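Local atomic coordinates of LpxE (Aquifex aeolicus, PDB entry 6EBU), a protein that probably removes the 1-phosphate of lipid A in the bacterial cell membrane, as a hydrolase of the PAP2 phosphatase superfamily. Residues P85-N95 with R143-P151; D109-L120 with L132-R143. The protein carries 1 engineered substitution. All blocks are in the same frame, centred on the assembly; numbering follows the deposited sequence.

Interaction 1: P85-N95 with R143-P151; sequences PRPAILLEDVN and RIYAGVHFP. With BOG (octyl beta-D-glucopyranoside), chain F; SO4 (sulfate ion), chain B.
Arg86 and His149 meet beside a sulfate ion, probably acquired in crystallisation, whose position is consistent with a phosphate-binding site as in other PAP2 enzymes. Stretched from CG to NE along the Val148 carbonyl, Arg86 shares its guanidinium among three acceptors: NH1 donates to Val148 O (2.7 Å) in a bent bond that arrives from above the carbonyl plane, NH2 binds sulfate O2 at 2.6 Å, and NE bonds to Trp102 O. NH1 also lies over the rim of one face of the His149 ring, the two planes 55° apart. His149 NE2 donates a hydrogen bond to sulfate O1 (2.8 Å), which lies at the edge of the ring, and Arg143, bent at chi2 and chi3, brings NE and NH2 to that same oxygen, with Val148 CG2 over one face of its guanidinium. Two arginines thus gather round one anion, which Lys79 and the Gly108 amide also hold.

The apolar half belongs to Pro87 and Phe150. With CG anti to its carbonyl carbon (chi1 -65°), Phe150 presents a face to Pro87, whose CG stands 3.6 Å above the ring centroid in a CH-pi contact. Leu91 CD1 and Pro85 O lie at the edge of that ring, and Leu90 CD2 packs on CZ.

Backbone contacts complete the interface. Gly147, in a Schellman motif at the helix end, puts CA 3.5 Å from Asn95 O, where a CB would clash. One water links Ala88 N to Gly147 O.

Around the contact, Phe19 of helix 13-24 packs on Pro87, and Val154 of helix 151-170 backs Arg143 and His149.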
loop_
_atom_site.group_PDB
_atom_site.type_symbol
_atom_site.label_atom_id
_atom_site.label_comp_id
_atom_site.label_asym_id
_atom_site.label_seq_id
_atom_site.Cartn_x
_atom_site.Cartn_y
_atom_site.Cartn_z
ATOM N N PRO A 85 -13.577 -7.140 -7.172
ATOM C CA PRO A 85 -12.734 -8.282 -7.529
ATOM C C PRO A 85 -11.313 -7.847 -7.845
ATOM O O PRO A 85 -11.072 -6.775 -8.406
ATOM C CB PRO A 85 -13.426 -8.853 -8.773
ATOM C CG PRO A 85 -14.086 -7.655 -9.392
ATOM C CD PRO A 85 -14.544 -6.810 -8.233
ATOM N N ARG A 86 -10.367 -8.693 -7.463
ATOM C CA ARG A 86 -8.968 -8.466 -7.778
ATOM C C ARG A 86 -8.701 -8.858 -9.228
ATOM O O ARG A 86 -9.560 -9.442 -9.891
ATOM C CB ARG A 86 -8.095 -9.241 -6.792
ATOM C CG ARG A 86 -8.140 -8.682 -5.373
ATOM C CD ARG A 86 -7.333 -9.530 -4.411
ATOM N NE ARG A 86 -7.401 -9.035 -3.039
ATOM C CZ ARG A 86 -6.479 -8.271 -2.459
ATOM N NH1 ARG A 86 -5.393 -7.897 -3.123
ATOM N NH2 ARG A 86 -6.646 -7.882 -1.204
ATOM N N PRO A 87 -7.519 -8.523 -9.763
ATOM C CA PRO A 87 -7.235 -8.847 -11.172
ATOM C C PRO A 87 -7.394 -10.312 -11.541
ATOM O O PRO A 87 -7.772 -10.608 -12.681
ATOM C CB PRO A 87 -5.783 -8.382 -11.337
ATOM C CG PRO A 87 -5.671 -7.236 -10.398
ATOM C CD PRO A 87 -6.502 -7.612 -9.202
ATOM N N ALA A 88 -7.113 -11.243 -10.626
ATOM C CA ALA A 88 -7.235 -12.657 -10.964
ATOM C C ALA A 88 -8.677 -13.069 -11.230
ATOM O O ALA A 88 -8.906 -14.086 -11.891
ATOM C CB ALA A 88 -6.647 -13.525 -9.850
ATOM N N ILE A 89 -9.647 -12.309 -10.731
ATOM C CA ILE A 89 -11.056 -12.598 -10.981
ATOM C C ILE A 89 -11.560 -11.862 -12.215
ATOM O O ILE A 89 -12.206 -12.453 -13.084
ATOM C CB ILE A 89 -11.896 -12.242 -9.734
ATOM C CG1 ILE A 89 -11.471 -13.090 -8.533
ATOM C CG2 ILE A 89 -13.380 -12.418 -10.020
ATOM C CD1 ILE A 89 -11.714 -14.570 -8.706
ATOM N N LEU A 90 -11.262 -10.566 -12.318
ATOM C CA LEU A 90 -11.820 -9.762 -13.401
ATOM C C LEU A 90 -11.137 -10.052 -14.731
ATOM O O LEU A 90 -11.795 -10.079 -15.778
ATOM C CB LEU A 90 -11.709 -8.277 -13.058
ATOM C CG LEU A 90 -12.571 -7.326 -13.890
ATOM C CD1 LEU A 90 -14.027 -7.390 -13.449
ATOM C CD2 LEU A 90 -12.042 -5.902 -13.802
ATOM N N LEU A 91 -9.824 -10.263 -14.717
ATOM C CA LEU A 91 -9.040 -10.366 -15.937
ATOM C C LEU A 91 -8.581 -11.798 -16.177
ATOM O O LEU A 91 -8.586 -12.640 -15.276
ATOM C CB LEU A 91 -7.822 -9.439 -15.886
ATOM C CG LEU A 91 -8.101 -7.943 -15.755
ATOM C CD1 LEU A 91 -6.817 -7.152 -15.949
ATOM C CD2 LEU A 91 -9.165 -7.503 -16.748
ATOM N N GLU A 92 -8.179 -12.053 -17.417
ATOM C CA GLU A 92 -7.645 -13.340 -17.834
ATOM C C GLU A 92 -6.126 -13.271 -17.921
ATOM O O GLU A 92 -5.550 -12.215 -18.195
ATOM C CB GLU A 92 -8.217 -13.758 -19.192
ATOM C CG GLU A 92 -9.685 -13.419 -19.405
ATOM C CD GLU A 92 -10.617 -14.331 -18.629
ATOM O OE1 GLU A 92 -11.757 -13.911 -18.347
ATOM O OE2 GLU A 92 -10.209 -15.464 -18.300
ATOM N N ASP A 93 -5.483 -14.416 -17.685
ATOM C CA ASP A 93 -4.035 -14.569 -17.829
ATOM C C ASP A 93 -3.283 -13.553 -16.968
ATOM O O ASP A 93 -2.458 -12.770 -17.447
ATOM C CB ASP A 93 -3.624 -14.468 -19.301
ATOM C CG ASP A 93 -4.090 -15.655 -20.113
ATOM O OD1 ASP A 93 -3.940 -16.797 -19.630
ATOM O OD2 ASP A 93 -4.610 -15.448 -21.229
ATOM N N VAL A 94 -3.588 -13.581 -15.680
ATOM C CA VAL A 94 -2.963 -12.690 -14.712
ATOM C C VAL A 94 -1.775 -13.404 -14.084
ATOM O O VAL A 94 -1.893 -14.549 -13.630
ATOM C CB VAL A 94 -3.974 -12.249 -13.640
ATOM C CG1 VAL A 94 -3.253 -11.744 -12.401
ATOM C CG2 VAL A 94 -4.899 -11.179 -14.199
ATOM N N ASN A 95 -0.628 -12.732 -14.066
ATOM C CA ASN A 95 0.559 -13.257 -13.402
ATOM C C ASN A 95 0.433 -12.992 -11.906
ATOM O O ASN A 95 0.528 -11.844 -11.457
ATOM C CB ASN A 95 1.816 -12.622 -13.986
ATOM C CG ASN A 95 1.988 -12.932 -15.461
ATOM O OD1 ASN A 95 2.288 -14.064 -15.835
ATOM N ND2 ASN A 95 1.801 -11.926 -16.306
ATOM N N ARG A 143 2.174 -4.524 -5.282
ATOM C CA ARG A 143 0.819 -5.070 -5.316
ATOM C C ARG A 143 0.351 -5.298 -6.749
ATOM O O ARG A 143 -0.301 -6.306 -7.043
ATOM C CB ARG A 143 -0.146 -4.138 -4.578
ATOM C CG ARG A 143 0.248 -3.826 -3.139
ATOM C CD ARG A 143 0.670 -5.080 -2.396
ATOM N NE ARG A 143 -0.471 -5.792 -1.829
ATOM C CZ ARG A 143 -0.457 -7.075 -1.489
ATOM N NH1 ARG A 143 0.641 -7.797 -1.663
ATOM N NH2 ARG A 143 -1.544 -7.639 -0.978
ATOM N N ILE A 144 0.678 -4.376 -7.655
ATOM C CA ILE A 144 0.291 -4.542 -9.052
ATOM C C ILE A 144 1.133 -5.626 -9.711
ATOM O O ILE A 144 0.614 -6.466 -10.454
ATOM C CB ILE A 144 0.404 -3.202 -9.801
ATOM C CG1 ILE A 144 -0.280 -2.089 -9.007
ATOM C CG2 ILE A 144 -0.205 -3.314 -11.194
ATOM C CD1 ILE A 144 -0.109 -0.725 -9.615
ATOM N N TYR A 145 2.443 -5.628 -9.446
ATOM C CA TYR A 145 3.309 -6.652 -10.020
ATOM C C TYR A 145 2.901 -8.047 -9.567
ATOM O O TYR A 145 3.006 -9.007 -10.342
ATOM C CB TYR A 145 4.770 -6.379 -9.651
ATOM C CG TYR A 145 5.737 -7.343 -10.301
ATOM C CD1 TYR A 145 6.274 -7.078 -11.554
ATOM C CD2 TYR A 145 6.100 -8.525 -9.669
ATOM C CE1 TYR A 145 7.151 -7.962 -12.157
ATOM C CE2 TYR A 145 6.973 -9.412 -10.260
ATOM C CZ TYR A 145 7.496 -9.128 -11.506
ATOM O OH TYR A 145 8.364 -10.014 -12.104
ATOM N N ALA A 146 2.437 -8.182 -8.325
ATOM C CA ALA A 146 1.979 -9.472 -7.830
ATOM C C ALA A 146 0.652 -9.903 -8.442
ATOM O O ALA A 146 0.250 -11.056 -8.254
ATOM C CB ALA A 146 1.855 -9.433 -6.305
ATOM N N GLY A 147 -0.031 -9.014 -9.160
ATOM C CA GLY A 147 -1.304 -9.351 -9.762
ATOM C C GLY A 147 -2.483 -9.356 -8.816
ATOM O O GLY A 147 -3.535 -9.899 -9.164
ATOM N N VAL A 148 -2.347 -8.759 -7.629
ATOM C CA VAL A 148 -3.419 -8.779 -6.640
ATOM C C VAL A 148 -4.149 -7.449 -6.529
ATOM O O VAL A 148 -5.152 -7.369 -5.802
ATOM C CB VAL A 148 -2.889 -9.197 -5.251
ATOM C CG1 VAL A 148 -2.229 -10.567 -5.329
ATOM C CG2 VAL A 148 -1.917 -8.155 -4.709
ATOM N N HIS A 149 -3.691 -6.408 -7.217
ATOM C CA HIS A 149 -4.342 -5.110 -7.154
ATOM C C HIS A 149 -4.293 -4.446 -8.522
ATOM O O HIS A 149 -3.444 -4.760 -9.362
ATOM C CB HIS A 149 -3.695 -4.193 -6.104
ATOM C CG HIS A 149 -4.166 -4.444 -4.705
ATOM N ND1 HIS A 149 -5.466 -4.220 -4.303
ATOM C CD2 HIS A 149 -3.506 -4.893 -3.610
ATOM C CE1 HIS A 149 -5.588 -4.524 -3.024
ATOM N NE2 HIS A 149 -4.415 -4.937 -2.580
ATOM N N PHE A 150 -5.234 -3.526 -8.735
ATOM C CA PHE A 150 -5.285 -2.630 -9.876
ATOM C C PHE A 150 -4.624 -1.306 -9.530
ATOM O O PHE A 150 -4.520 -0.942 -8.355
ATOM C CB PHE A 150 -6.734 -2.381 -10.291
ATOM C CG PHE A 150 -7.449 -3.600 -10.793
ATOM C CD1 PHE A 150 -7.254 -4.050 -12.087
ATOM C CD2 PHE A 150 -8.336 -4.282 -9.977
ATOM C CE1 PHE A 150 -7.924 -5.168 -12.555
ATOM C CE2 PHE A 150 -9.008 -5.399 -10.439
ATOM C CZ PHE A 150 -8.801 -5.840 -11.730
ATOM N N PRO A 151 -4.158 -0.563 -10.538
ATOM C CA PRO A 151 -3.612 0.778 -10.269
ATOM C C PRO A 151 -4.567 1.697 -9.526
ATOM O O PRO A 151 -4.113 2.567 -8.773
ATOM C CB PRO A 151 -3.299 1.305 -11.675
ATOM C CG PRO A 151 -2.987 0.074 -12.453
ATOM C CD PRO A 151 -3.904 -0.995 -11.923
HETATM O O1 BOG F . -3.291 -8.683 3.383
HETATM C "C1'" BOG F . -2.021 -8.054 3.547
HETATM C "C2'" BOG F . -0.918 -9.135 3.602
HETATM C "C3'" BOG F . 0.423 -8.546 3.064
HETATM C "C4'" BOG F . 1.029 -9.497 1.995
HETATM C "C5'" BOG F . -0.086 -10.020 1.062
HETATM C "C6'" BOG F . 0.435 -11.227 0.254
HETATM C "C7'" BOG F . 0.400 -12.489 1.112
HETATM C "C8'" BOG F . -1.053 -12.862 1.416
HETATM S S SO4 B . -4.350 -5.639 0.598
HETATM O O1 SO4 B . -3.156 -5.244 -0.147
HETATM O O2 SO4 B . -4.676 -7.029 0.301
HETATM O O3 SO4 B . -5.461 -4.779 0.199
HETATM O O4 SO4 B . -4.106 -5.490 2.030
HETATM O O HOH W 1 -5.815 -11.027 -8.095
#

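Interaction 2: D109-L120 with L132-R143; sequences DTAMAFTIATVL and LFLYAFLIGYER. With BOG (octyl beta-D-glucopyranoside), chain F; BOG (octyl beta-D-glucopyranoside), chain D; SO4 (sulfate ion), chain B.
Ala113 and Ala117 face Ala136 and Leu132 across an antiparallel helix pair of the PAP2 helical bundle. The axes of 109-120 and 132-143 run at 175° and come within 8.4 Å, a close approach that the small residues along the seam, Gly140 included, permit.

Two phenylalanines each receive a methyl over the ring centre, from opposite helices. Ala136 CB sits 3.5 Å from the centroid of the Phe114 ring, and Ala117 CB stands over the Phe133 ring at 4.0 Å, both as CH-pi contacts. The two side chains run at about a right angle to each other and touch through Phe114 CD2 and Phe133 CE1. Elsewhere along the seam, Tyr135 lays CE2 and OH against Ala113 CB, its hydroxyl bonded to Leu40 O, and Ile139 packs CB on the same methyl. At the far end Leu132 CD1 meets Leu120 CB.

Charges gather at the sulfate end. Asp109 OD2 hovers 3.2 Å above the plane of the Arg143 guanidinium, over its centre; none of the guanidinium hydrogens is directed to it, and the salt bridge is a weak one that rests on charge. Adjacent Glu142 puts OE1 in that plane, in a salt bridge with Arg143 NH1 through its syn lone pair (2.8 Å, 161°), which should help fix the rotation of the group. With an alanine in place of Arg143, Asp109 and Glu142 would probably lose their shared counter-charge and the sulfate one of its cationic partners.

Nearby, Thr110 points OG1 anti to its carbonyl carbon (chi1 -54°); this oxygen, bonded to Ser107 OG, lies 3.4 Å from Gly140 CA.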
loop_
_atom_site.group_PDB
_atom_site.type_symbol
_atom_site.label_atom_id
_atom_site.label_comp_id
_atom_site.label_asym_id
_atom_site.label_seq_id
_atom_site.Cartn_x
_atom_site.Cartn_y
_atom_site.Cartn_z
ATOM N N ASP A 109 -2.057 -2.552 1.979
ATOM C CA ASP A 109 -0.604 -2.488 2.106
ATOM C C ASP A 109 -0.068 -1.146 1.628
ATOM O O ASP A 109 0.832 -0.569 2.250
ATOM C CB ASP A 109 0.050 -3.618 1.316
ATOM C CG ASP A 109 -0.121 -4.961 1.976
ATOM O OD1 ASP A 109 -0.747 -5.022 3.057
ATOM O OD2 ASP A 109 0.374 -5.955 1.408
ATOM N N THR A 110 -0.603 -0.641 0.515
ATOM C CA THR A 110 -0.185 0.665 0.020
ATOM C C THR A 110 -0.581 1.774 0.989
ATOM O O THR A 110 0.210 2.685 1.256
ATOM C CB THR A 110 -0.783 0.912 -1.364
ATOM O OG1 THR A 110 -0.440 -0.176 -2.232
ATOM C CG2 THR A 110 -0.257 2.208 -1.955
ATOM N N ALA A 111 -1.797 1.704 1.537
ATOM C CA ALA A 111 -2.256 2.730 2.468
ATOM C C ALA A 111 -1.388 2.769 3.722
ATOM O O ALA A 111 -0.995 3.846 4.185
ATOM C CB ALA A 111 -3.724 2.488 2.826
ATOM N N MET A 112 -1.076 1.599 4.286
ATOM C CA MET A 112 -0.219 1.551 5.469
ATOM C C MET A 112 1.181 2.065 5.154
ATOM O O MET A 112 1.759 2.834 5.933
ATOM C CB MET A 112 -0.154 0.123 6.016
ATOM C CG MET A 112 0.648 -0.014 7.305
ATOM S SD MET A 112 1.340 -1.666 7.564
ATOM C CE MET A 112 2.709 -1.647 6.410
ATOM N N ALA A 113 1.740 1.654 4.013
ATOM C CA ALA A 113 3.094 2.065 3.660
ATOM C C ALA A 113 3.183 3.573 3.464
ATOM O O ALA A 113 4.148 4.208 3.906
ATOM C CB ALA A 113 3.555 1.327 2.403
ATOM N N PHE A 114 2.183 4.170 2.813
ATOM C CA PHE A 114 2.179 5.620 2.653
ATOM C C PHE A 114 1.824 6.330 3.952
ATOM O O PHE A 114 2.235 7.477 4.156
ATOM C CB PHE A 114 1.217 6.028 1.534
ATOM C CG PHE A 114 1.840 5.991 0.167
ATOM C CD1 PHE A 114 1.874 4.812 -0.560
ATOM C CD2 PHE A 114 2.412 7.128 -0.380
ATOM C CE1 PHE A 114 2.457 4.771 -1.816
ATOM C CE2 PHE A 114 2.996 7.094 -1.636
ATOM C CZ PHE A 114 3.018 5.914 -2.354
ATOM N N THR A 115 1.076 5.670 4.837
ATOM C CA THR A 115 0.857 6.214 6.174
ATOM C C THR A 115 2.160 6.254 6.959
ATOM O O THR A 115 2.476 7.253 7.617
ATOM C CB THR A 115 -0.182 5.378 6.920
ATOM O OG1 THR A 115 -1.389 5.308 6.154
ATOM C CG2 THR A 115 -0.478 5.989 8.263
ATOM N N ILE A 116 2.927 5.165 6.906
ATOM C CA ILE A 116 4.231 5.129 7.558
ATOM C C ILE A 116 5.140 6.208 6.984
ATOM O O ILE A 116 5.763 6.980 7.723
ATOM C CB ILE A 116 4.854 3.728 7.415
ATOM C CG1 ILE A 116 4.034 2.699 8.195
ATOM C CG2 ILE A 116 6.311 3.735 7.863
ATOM C CD1 ILE A 116 4.417 1.261 7.910
ATOM N N ALA A 117 5.213 6.288 5.653
ATOM C CA ALA A 117 6.122 7.240 5.023
ATOM C C ALA A 117 5.709 8.681 5.304
ATOM O O ALA A 117 6.567 9.551 5.474
ATOM C CB ALA A 117 6.193 6.984 3.517
ATOM N N THR A 118 4.404 8.956 5.357
ATOM C CA THR A 118 3.950 10.324 5.596
ATOM C C THR A 118 4.274 10.774 7.018
ATOM O O THR A 118 4.806 11.871 7.226
ATOM C CB THR A 118 2.448 10.436 5.321
ATOM O OG1 THR A 118 2.194 10.199 3.931
ATOM C CG2 THR A 118 1.929 11.813 5.696
ATOM N N VAL A 119 3.977 9.931 8.010
ATOM C CA VAL A 119 4.171 10.324 9.403
ATOM C C VAL A 119 5.655 10.358 9.756
ATOM O O VAL A 119 6.111 11.242 10.490
ATOM C CB VAL A 119 3.387 9.381 10.335
ATOM C CG1 VAL A 119 3.705 9.676 11.797
ATOM C CG2 VAL A 119 1.893 9.502 10.073
ATOM N N LEU A 120 6.433 9.408 9.237
ATOM C CA LEU A 120 7.836 9.329 9.624
ATOM C C LEU A 120 8.730 10.278 8.835
ATOM O O LEU A 120 9.839 10.572 9.289
ATOM C CB LEU A 120 8.344 7.892 9.482
ATOM C CG LEU A 120 7.680 6.860 10.400
ATOM C CD1 LEU A 120 8.524 5.600 10.500
ATOM C CD2 LEU A 120 7.415 7.445 11.784
ATOM N N LEU A 132 11.798 6.650 2.659
ATOM C CA LEU A 132 10.474 6.211 3.089
ATOM C C LEU A 132 9.478 6.216 1.937
ATOM O O LEU A 132 8.664 5.294 1.810
ATOM C CB LEU A 132 9.982 7.099 4.227
ATOM C CG LEU A 132 10.718 6.897 5.549
ATOM C CD1 LEU A 132 10.352 7.993 6.531
ATOM C CD2 LEU A 132 10.393 5.525 6.118
ATOM N N PHE A 133 9.523 7.239 1.084
ATOM C CA PHE A 133 8.556 7.320 -0.001
ATOM C C PHE A 133 8.926 6.444 -1.189
ATOM O O PHE A 133 8.040 6.089 -1.973
ATOM C CB PHE A 133 8.372 8.775 -0.432
ATOM C CG PHE A 133 7.363 9.510 0.399
ATOM C CD1 PHE A 133 6.008 9.373 0.143
ATOM C CD2 PHE A 133 7.764 10.303 1.458
ATOM C CE1 PHE A 133 5.072 10.031 0.914
ATOM C CE2 PHE A 133 6.832 10.965 2.235
ATOM C CZ PHE A 133 5.485 10.828 1.963
ATOM N N LEU A 134 10.201 6.077 -1.338
ATOM C CA LEU A 134 10.538 5.012 -2.277
ATOM C C LEU A 134 10.016 3.671 -1.779
ATOM O O LEU A 134 9.534 2.849 -2.568
ATOM C CB LEU A 134 12.048 4.943 -2.498
ATOM C CG LEU A 134 12.473 3.853 -3.487
ATOM C CD1 LEU A 134 12.126 4.259 -4.915
ATOM C CD2 LEU A 134 13.951 3.526 -3.353
ATOM N N TYR A 135 10.107 3.434 -0.468
ATOM C CA TYR A 135 9.550 2.215 0.107
ATOM C C TYR A 135 8.046 2.143 -0.130
ATOM O O TYR A 135 7.521 1.111 -0.560
ATOM C CB TYR A 135 9.879 2.153 1.600
ATOM C CG TYR A 135 8.810 1.509 2.450
ATOM C CD1 TYR A 135 8.690 0.130 2.519
ATOM C CD2 TYR A 135 7.921 2.284 3.187
ATOM C CE1 TYR A 135 7.713 -0.464 3.295
ATOM C CE2 TYR A 135 6.941 1.699 3.964
ATOM C CZ TYR A 135 6.841 0.325 4.014
ATOM O OH TYR A 135 5.864 -0.261 4.787
ATOM N N ALA A 136 7.339 3.247 0.126
ATOM C CA ALA A 136 5.899 3.279 -0.111
ATOM C C ALA A 136 5.573 3.057 -1.582
ATOM O O ALA A 136 4.612 2.352 -1.913
ATOM C CB ALA A 136 5.315 4.608 0.370
ATOM N N PHE A 137 6.361 3.651 -2.483
ATOM C CA PHE A 137 6.117 3.463 -3.909
ATOM C C PHE A 137 6.317 2.009 -4.314
ATOM O O PHE A 137 5.524 1.457 -5.085
ATOM C CB PHE A 137 7.032 4.377 -4.725
ATOM C CG PHE A 137 7.169 3.966 -6.165
ATOM C CD1 PHE A 137 6.211 4.330 -7.097
ATOM C CD2 PHE A 137 8.252 3.207 -6.585
ATOM C CE1 PHE A 137 6.329 3.947 -8.423
ATOM C CE2 PHE A 137 8.375 2.821 -7.907
ATOM C CZ PHE A 137 7.412 3.192 -8.828
ATOM N N LEU A 138 7.375 1.374 -3.804
ATOM C CA LEU A 138 7.655 -0.011 -4.171
ATOM C C LEU A 138 6.577 -0.959 -3.664
ATOM O O LEU A 138 6.271 -1.953 -4.330
ATOM C CB LEU A 138 9.027 -0.429 -3.640
ATOM C CG LEU A 138 10.234 0.151 -4.384
ATOM C CD1 LEU A 138 11.534 -0.273 -3.720
ATOM C CD2 LEU A 138 10.214 -0.263 -5.849
ATOM N N ILE A 139 5.995 -0.677 -2.495
ATOM C CA ILE A 139 4.872 -1.480 -2.019
ATOM C C ILE A 139 3.699 -1.362 -2.982
ATOM O O ILE A 139 3.113 -2.367 -3.403
ATOM C CB ILE A 139 4.473 -1.064 -0.591
ATOM C CG1 ILE A 139 5.556 -1.471 0.407
ATOM C CG2 ILE A 139 3.144 -1.696 -0.208
ATOM C CD1 ILE A 139 5.788 -2.960 0.465
ATOM N N GLY A 140 3.345 -0.129 -3.352
ATOM C CA GLY A 140 2.280 0.064 -4.323
ATOM C C GLY A 140 2.569 -0.623 -5.644
ATOM O O GLY A 140 1.692 -1.267 -6.225
ATOM N N TYR A 141 3.808 -0.504 -6.130
ATOM C CA TYR A 141 4.186 -1.206 -7.353
ATOM C C TYR A 141 4.166 -2.714 -7.146
ATOM O O TYR A 141 3.804 -3.469 -8.058
ATOM C CB TYR A 141 5.569 -0.744 -7.820
ATOM C CG TYR A 141 5.904 -1.133 -9.245
ATOM C CD1 TYR A 141 6.288 -2.432 -9.561
ATOM C CD2 TYR A 141 5.837 -0.203 -10.276
ATOM C CE1 TYR A 141 6.590 -2.794 -10.857
ATOM C CE2 TYR A 141 6.141 -0.557 -11.579
ATOM C CZ TYR A 141 6.519 -1.854 -11.863
ATOM O OH TYR A 141 6.824 -2.217 -13.154
ATOM N N GLU A 142 4.545 -3.173 -5.952
ATOM C CA GLU A 142 4.586 -4.609 -5.691
ATOM C C GLU A 142 3.196 -5.230 -5.776
ATOM O O GLU A 142 3.036 -6.341 -6.295
ATOM C CB GLU A 142 5.214 -4.870 -4.321
ATOM C CG GLU A 142 5.092 -6.297 -3.831
ATOM C CD GLU A 142 4.111 -6.420 -2.686
ATOM O OE1 GLU A 142 3.127 -7.177 -2.818
ATOM O OE2 GLU A 142 4.320 -5.747 -1.656
ATOM N N ARG A 143 2.174 -4.524 -5.282
ATOM C CA ARG A 143 0.819 -5.070 -5.316
ATOM C C ARG A 143 0.351 -5.298 -6.749
ATOM O O ARG A 143 -0.301 -6.306 -7.043
ATOM C CB ARG A 143 -0.146 -4.138 -4.578
ATOM C CG ARG A 143 0.248 -3.826 -3.139
ATOM C CD ARG A 143 0.670 -5.080 -2.396
ATOM N NE ARG A 143 -0.471 -5.792 -1.829
ATOM C CZ ARG A 143 -0.457 -7.075 -1.489
ATOM N NH1 ARG A 143 0.641 -7.797 -1.663
ATOM N NH2 ARG A 143 -1.544 -7.639 -0.978
HETATM O O1 BOG F . -3.291 -8.683 3.383
HETATM C "C1'" BOG F . -2.021 -8.054 3.547
HETATM C "C2'" BOG F . -0.918 -9.135 3.602
HETATM C "C3'" BOG F . 0.423 -8.546 3.064
HETATM C "C4'" BOG F . 1.029 -9.497 1.995
HETATM C "C5'" BOG F . -0.086 -10.020 1.062
HETATM C "C6'" BOG F . 0.435 -11.227 0.254
HETATM C "C7'" BOG F . 0.400 -12.489 1.112
HETATM C "C8'" BOG F . -1.053 -12.862 1.416
HETATM O O1 BOG D . -0.475 9.212 -5.412
HETATM C "C1'" BOG D . 0.760 8.515 -5.571
HETATM C "C2'" BOG D . 0.475 7.038 -5.921
HETATM C "C3'" BOG D . 1.802 6.214 -5.891
HETATM C "C4'" BOG D . 1.475 4.713 -6.119
HETATM C "C5'" BOG D . 2.711 3.991 -6.691
HETATM C "C6'" BOG D . 2.258 2.803 -7.564
HETATM C "C7'" BOG D . 2.906 2.911 -8.942
HETATM C "C8'" BOG D . 2.747 1.586 -9.690
HETATM S S SO4 B . -4.350 -5.639 0.598
HETATM O O1 SO4 B . -3.156 -5.244 -0.147
HETATM O O2 SO4 B . -4.676 -7.029 0.301
HETATM O O3 SO4 B . -5.461 -4.779 0.199
HETATM O O4 SO4 B . -4.106 -5.490 2.030
HETATM O O HOH W 2 2.982 -5.901 0.548
#

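From the N terminus, the chain passes through helices 13-24 to 61-82 before reaching 85-95, the first half of interaction 1. It then runs into helix 108-121, turns, and comes back along helix 126-145; interaction 2 closes this short helical hairpin, with only 11 residues between its segments. As helix 126-145 ends, 143-151 returns to 85-95 and closes the larger loop, inside which interaction 2 is nested. The two contacts, whose centres lie about 19 Å apart, share Arg143, and both reach the same sulfate and one octyl glucoside. Interaction 1 thus ties the loop after helix 61-82 to the approach to helix 151-170, while interaction 2 joins two helices of the bundle.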